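Local coordinates for Sel1 repeat family protein (Pseudomonas aeruginosa, PDB 6LCH) that probably serves as an immunity protein that protects the bacterium from its own type VI secretion effector PldB, at residues G131-I144 and Y156-A168. Numbering follows the deposited sequence.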
loop_
_atom_site.group_PDB
_atom_site.type_symbol
_atom_site.label_atom_id
_atom_site.label_comp_id
_atom_site.label_asym_id
_atom_site.label_seq_id
_atom_site.Cartn_x
_atom_site.Cartn_y
_atom_site.Cartn_z
ATOM N N GLY A 131 -2.620 9.477 10.184
ATOM C CA GLY A 131 -1.656 8.411 10.025
ATOM C C GLY A 131 -1.971 7.415 8.935
ATOM O O GLY A 131 -1.451 6.298 8.970
ATOM N N ASN A 132 -2.796 7.782 7.968
ATOM C CA ASN A 132 -3.158 6.868 6.890
ATOM C C ASN A 132 -1.941 6.545 6.034
ATOM O O ASN A 132 -1.346 7.460 5.452
ATOM C CB ASN A 132 -4.261 7.483 6.039
ATOM C CG ASN A 132 -4.644 6.608 4.871
ATOM O OD1 ASN A 132 -4.337 6.924 3.723
ATOM N ND2 ASN A 132 -5.313 5.496 5.158
ATOM N N PRO A 133 -1.529 5.282 5.938
ATOM C CA PRO A 133 -0.298 4.947 5.198
ATOM C C PRO A 133 -0.390 5.276 3.714
ATOM O O PRO A 133 0.589 5.782 3.146
ATOM C CB PRO A 133 -0.141 3.437 5.441
ATOM C CG PRO A 133 -0.830 3.204 6.753
ATOM C CD PRO A 133 -2.004 4.150 6.755
ATOM N N PRO A 134 -1.514 4.999 3.029
ATOM C CA PRO A 134 -1.594 5.438 1.624
ATOM C C PRO A 134 -1.466 6.940 1.447
ATOM O O PRO A 134 -0.762 7.397 0.536
ATOM C CB PRO A 134 -2.970 4.928 1.178
ATOM C CG PRO A 134 -3.199 3.731 2.024
ATOM C CD PRO A 134 -2.651 4.114 3.361
ATOM N N ALA A 135 -2.119 7.731 2.302
ATOM C CA ALA A 135 -2.058 9.179 2.136
ATOM C C ALA A 135 -0.654 9.710 2.395
ATOM O O ALA A 135 -0.183 10.602 1.678
ATOM C CB ALA A 135 -3.073 9.855 3.055
ATOM N N LEU A 136 0.029 9.179 3.411
ATOM C CA LEU A 136 1.387 9.635 3.694
ATOM C C LEU A 136 2.346 9.242 2.579
ATOM O O LEU A 136 3.305 9.970 2.297
ATOM C CB LEU A 136 1.873 9.061 5.024
ATOM C CG LEU A 136 1.220 9.513 6.332
ATOM C CD1 LEU A 136 1.477 8.468 7.391
ATOM C CD2 LEU A 136 1.761 10.859 6.775
ATOM N N THR A 137 2.104 8.096 1.943
ATOM C CA THR A 137 2.957 7.646 0.845
ATOM C C THR A 137 2.774 8.511 -0.397
ATOM O O THR A 137 3.754 8.843 -1.077
ATOM C CB THR A 137 2.655 6.181 0.532
ATOM O OG1 THR A 137 2.885 5.391 1.703
ATOM C CG2 THR A 137 3.536 5.672 -0.599
ATOM N N GLU A 138 1.528 8.876 -0.717
ATOM C CA GLU A 138 1.289 9.740 -1.870
ATOM C C GLU A 138 1.903 11.117 -1.659
ATOM O O GLU A 138 2.514 11.677 -2.576
ATOM C CB GLU A 138 -0.210 9.867 -2.140
ATOM C CG GLU A 138 -0.565 10.934 -3.174
ATOM C CD GLU A 138 -0.157 10.543 -4.583
ATOM O OE1 GLU A 138 -0.078 9.327 -4.861
ATOM O OE2 GLU A 138 0.088 11.450 -5.410
ATOM N N LEU A 139 1.738 11.681 -0.460
ATOM C CA LEU A 139 2.375 12.959 -0.157
ATOM C C LEU A 139 3.888 12.845 -0.260
ATOM O O LEU A 139 4.556 13.751 -0.778
ATOM C CB LEU A 139 1.961 13.434 1.238
ATOM C CG LEU A 139 0.520 13.928 1.393
ATOM C CD1 LEU A 139 0.154 14.041 2.865
ATOM C CD2 LEU A 139 0.307 15.259 0.692
ATOM N N GLY A 140 4.444 11.734 0.224
ATOM C CA GLY A 140 5.864 11.491 0.052
ATOM C C GLY A 140 6.291 11.531 -1.400
ATOM O O GLY A 140 7.334 12.090 -1.735
ATOM N N LYS A 141 5.472 10.962 -2.287
ATOM C CA LYS A 141 5.812 10.950 -3.707
ATOM C C LYS A 141 5.788 12.354 -4.304
ATOM O O LYS A 141 6.622 12.684 -5.154
ATOM C CB LYS A 141 4.862 10.023 -4.462
ATOM C CG LYS A 141 5.174 8.548 -4.250
ATOM C CD LYS A 141 3.916 7.692 -4.239
ATOM C CE LYS A 141 3.347 7.510 -5.633
ATOM N NZ LYS A 141 2.348 6.401 -5.678
ATOM N N PHE A 142 4.836 13.190 -3.880
ATOM C CA PHE A 142 4.782 14.562 -4.377
ATOM C C PHE A 142 5.931 15.392 -3.819
ATOM O O PHE A 142 6.541 16.189 -4.543
ATOM C CB PHE A 142 3.435 15.198 -4.019
ATOM C CG PHE A 142 3.322 16.653 -4.394
ATOM C CD1 PHE A 142 2.938 17.026 -5.673
ATOM C CD2 PHE A 142 3.586 17.649 -3.467
ATOM C CE1 PHE A 142 2.831 18.362 -6.024
ATOM C CE2 PHE A 142 3.484 18.989 -3.813
ATOM C CZ PHE A 142 3.103 19.346 -5.091
ATOM N N TYR A 143 6.253 15.201 -2.540
ATOM C CA TYR A 143 7.255 16.037 -1.891
ATOM C C TYR A 143 8.669 15.672 -2.324
ATOM O O TYR A 143 9.519 16.555 -2.479
ATOM C CB TYR A 143 7.121 15.925 -0.377
ATOM C CG TYR A 143 5.958 16.707 0.177
ATOM C CD1 TYR A 143 5.652 17.968 -0.314
ATOM C CD2 TYR A 143 5.172 16.187 1.191
ATOM C CE1 TYR A 143 4.592 18.690 0.191
ATOM C CE2 TYR A 143 4.107 16.899 1.699
ATOM C CZ TYR A 143 3.823 18.150 1.196
ATOM O OH TYR A 143 2.766 18.867 1.700
ATOM N N ILE A 144 8.950 14.381 -2.498
ATOM C CA ILE A 144 10.309 13.967 -2.830
ATOM C C ILE A 144 10.679 14.428 -4.235
ATOM O O ILE A 144 11.738 15.029 -4.449
ATOM C CB ILE A 144 10.464 12.444 -2.679
ATOM C CG1 ILE A 144 10.329 12.031 -1.215
ATOM C CG2 ILE A 144 11.813 11.979 -3.227
ATOM C CD1 ILE A 144 10.050 10.548 -1.043
ATOM N N TYR A 156 7.279 11.482 5.857
ATOM C CA TYR A 156 5.941 10.918 5.719
ATOM C C TYR A 156 5.994 9.489 5.208
ATOM O O TYR A 156 5.238 8.628 5.669
ATOM C CB TYR A 156 5.101 11.783 4.787
ATOM C CG TYR A 156 4.613 13.055 5.435
ATOM C CD1 TYR A 156 4.611 13.190 6.813
ATOM C CD2 TYR A 156 4.156 14.116 4.668
ATOM C CE1 TYR A 156 4.166 14.351 7.412
ATOM C CE2 TYR A 156 3.711 15.275 5.254
ATOM C CZ TYR A 156 3.719 15.390 6.626
ATOM O OH TYR A 156 3.272 16.548 7.215
ATOM N N THR A 157 6.881 9.217 4.250
ATOM C CA THR A 157 7.034 7.851 3.770
ATOM C C THR A 157 7.588 6.941 4.857
ATOM O O THR A 157 7.245 5.753 4.904
ATOM C CB THR A 157 7.926 7.825 2.528
ATOM O OG1 THR A 157 7.626 8.956 1.707
ATOM C CG2 THR A 157 7.663 6.570 1.722
ATOM N N HIS A 158 8.429 7.475 5.748
ATOM C CA HIS A 158 8.914 6.673 6.867
ATOM C C HIS A 158 7.805 6.401 7.877
ATOM O O HIS A 158 7.743 5.312 8.456
ATOM C CB HIS A 158 10.110 7.351 7.533
ATOM C CG HIS A 158 11.432 6.911 6.982
ATOM N ND1 HIS A 158 12.018 5.711 7.327
ATOM C CD2 HIS A 158 12.272 7.498 6.098
ATOM C CE1 HIS A 158 13.168 5.586 6.691
ATOM N NE2 HIS A 158 13.346 6.656 5.937
ATOM N N CYS A 159 6.916 7.375 8.094
ATOM C CA CYS A 159 5.771 7.148 8.970
ATOM C C CYS A 159 4.891 6.026 8.435
ATOM O O CYS A 159 4.375 5.207 9.207
ATOM C CB CYS A 159 4.966 8.440 9.116
ATOM S SG CYS A 159 3.646 8.372 10.348
ATOM N N ALA A 160 4.727 5.963 7.113
ATOM C CA ALA A 160 3.861 4.956 6.514
ATOM C C ALA A 160 4.461 3.559 6.622
ATOM O O ALA A 160 3.746 2.596 6.921
ATOM C CB ALA A 160 3.580 5.316 5.056
ATOM N N ALA A 161 5.768 3.416 6.379
ATOM C CA ALA A 161 6.354 2.078 6.418
ATOM C C ALA A 161 6.466 1.544 7.838
ATOM O O ALA A 161 6.393 0.329 8.041
ATOM C CB ALA A 161 7.727 2.064 5.759
ATOM N N SER A 162 6.655 2.422 8.826
ATOM C CA SER A 162 6.710 1.963 10.210
ATOM C C SER A 162 5.406 1.303 10.639
ATOM O O SER A 162 5.403 0.526 11.601
ATOM C CB SER A 162 7.051 3.126 11.151
ATOM O OG SER A 162 5.984 4.056 11.267
ATOM N N GLN A 163 4.306 1.583 9.943
ATOM C CA GLN A 163 3.033 0.917 10.182
ATOM C C GLN A 163 2.881 -0.363 9.366
ATOM O O GLN A 163 1.790 -0.943 9.338
ATOM C CB GLN A 163 1.877 1.877 9.889
ATOM C CG GLN A 163 2.016 3.216 10.602
ATOM C CD GLN A 163 0.864 4.167 10.329
ATOM O OE1 GLN A 163 -0.299 3.837 10.563
ATOM N NE2 GLN A 163 1.187 5.362 9.846
ATOM N N GLY A 164 3.946 -0.813 8.707
ATOM C CA GLY A 164 3.919 -2.062 7.970
ATOM C C GLY A 164 3.357 -1.977 6.574
ATOM O O GLY A 164 3.031 -3.014 5.990
ATOM N N TYR A 165 3.240 -0.776 6.015
ATOM C CA TYR A 165 2.645 -0.569 4.700
ATOM C C TYR A 165 3.721 -0.779 3.639
ATOM O O TYR A 165 4.626 0.048 3.488
ATOM C CB TYR A 165 2.035 0.829 4.630
ATOM C CG TYR A 165 1.367 1.182 3.324
ATOM C CD1 TYR A 165 1.876 2.191 2.519
ATOM C CD2 TYR A 165 0.219 0.524 2.903
ATOM C CE1 TYR A 165 1.269 2.529 1.331
ATOM C CE2 TYR A 165 -0.397 0.859 1.709
ATOM C CZ TYR A 165 0.135 1.862 0.930
ATOM O OH TYR A 165 -0.467 2.208 -0.257
ATOM N N ALA A 166 3.616 -1.888 2.906
ATOM C CA ALA A 166 4.684 -2.281 1.989
ATOM C C ALA A 166 4.982 -1.266 0.888
ATOM O O ALA A 166 6.173 -1.021 0.631
ATOM C CB ALA A 166 4.359 -3.652 1.380
ATOM N N PRO A 167 4.001 -0.667 0.199
ATOM C CA PRO A 167 4.349 0.272 -0.881
ATOM C C PRO A 167 5.149 1.476 -0.417
ATOM O O PRO A 167 5.813 2.110 -1.244
ATOM C CB PRO A 167 2.982 0.692 -1.439
ATOM C CG PRO A 167 2.067 -0.408 -1.054
ATOM C CD PRO A 167 2.542 -0.858 0.287
ATOM N N ALA A 168 5.104 1.818 0.871
ATOM C CA ALA A 168 5.948 2.898 1.370
ATOM C C ALA A 168 7.400 2.453 1.463
ATOM O O ALA A 168 8.313 3.210 1.114
ATOM C CB ALA A 168 5.449 3.375 2.731
HETATM O O HOH W 1 6.400 8.116 -0.944
#
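With CG anti to the backbone N (chi1 -179°), Tyr165 lays its ring along the first turn of helix 133-146, where Pro133 CB packs 3.4 Å from Tyr165 CG. The backbone junction of Pro133 and Pro134 covers one ring face near its rim, and Pro167 CD sits over the centre of the opposite face. Thr137 OG1 meets the ring edge, 3.3 Å from Tyr165 CE1, while its hydroxyl donates to Pro133 O at 2.7 Å. That carbonyl also accepts the helical bond from Thr137 N.

Leu136 CG instead stands beside the backbone N (chi1 -67°), and its two methyls diverge: CD1 touches Cys159 SG at 3.7 Å, and CD2 packs against the CG-CD1 side of the Tyr156 ring. Farther along, Tyr143 CE2 meets the edge of that ring, 3.9 Å from Tyr156 CE2. The Tyr156 hydroxyl bonds to Phe8 N and Cys159 is disulfide-linked to Cys10, so both side chains also tie the N-terminal segment to this helix pair.

The axes of 133-144 and 156-162 pass 7.7 Å apart at 151°, consistent with the antiparallel hairpin of a Sel1 repeat. Gly140 CA approaches Thr157 OG1 to 3.5 Å, and a water bridges Thr137 O to that same hydroxyl, which also bonds to Gly153 O.

Gln163, extended beyond CG, donates from NE2 to Gly131 O (2.9 Å), which lies near its amide plane, and to Cys159 O; OE1 accepts from Glu13 N. The chemistry implies a mainly apolar, buried interface in which Thr137, Thr157 and Gln163 find polar partners in backbone, water or the N-terminal segment.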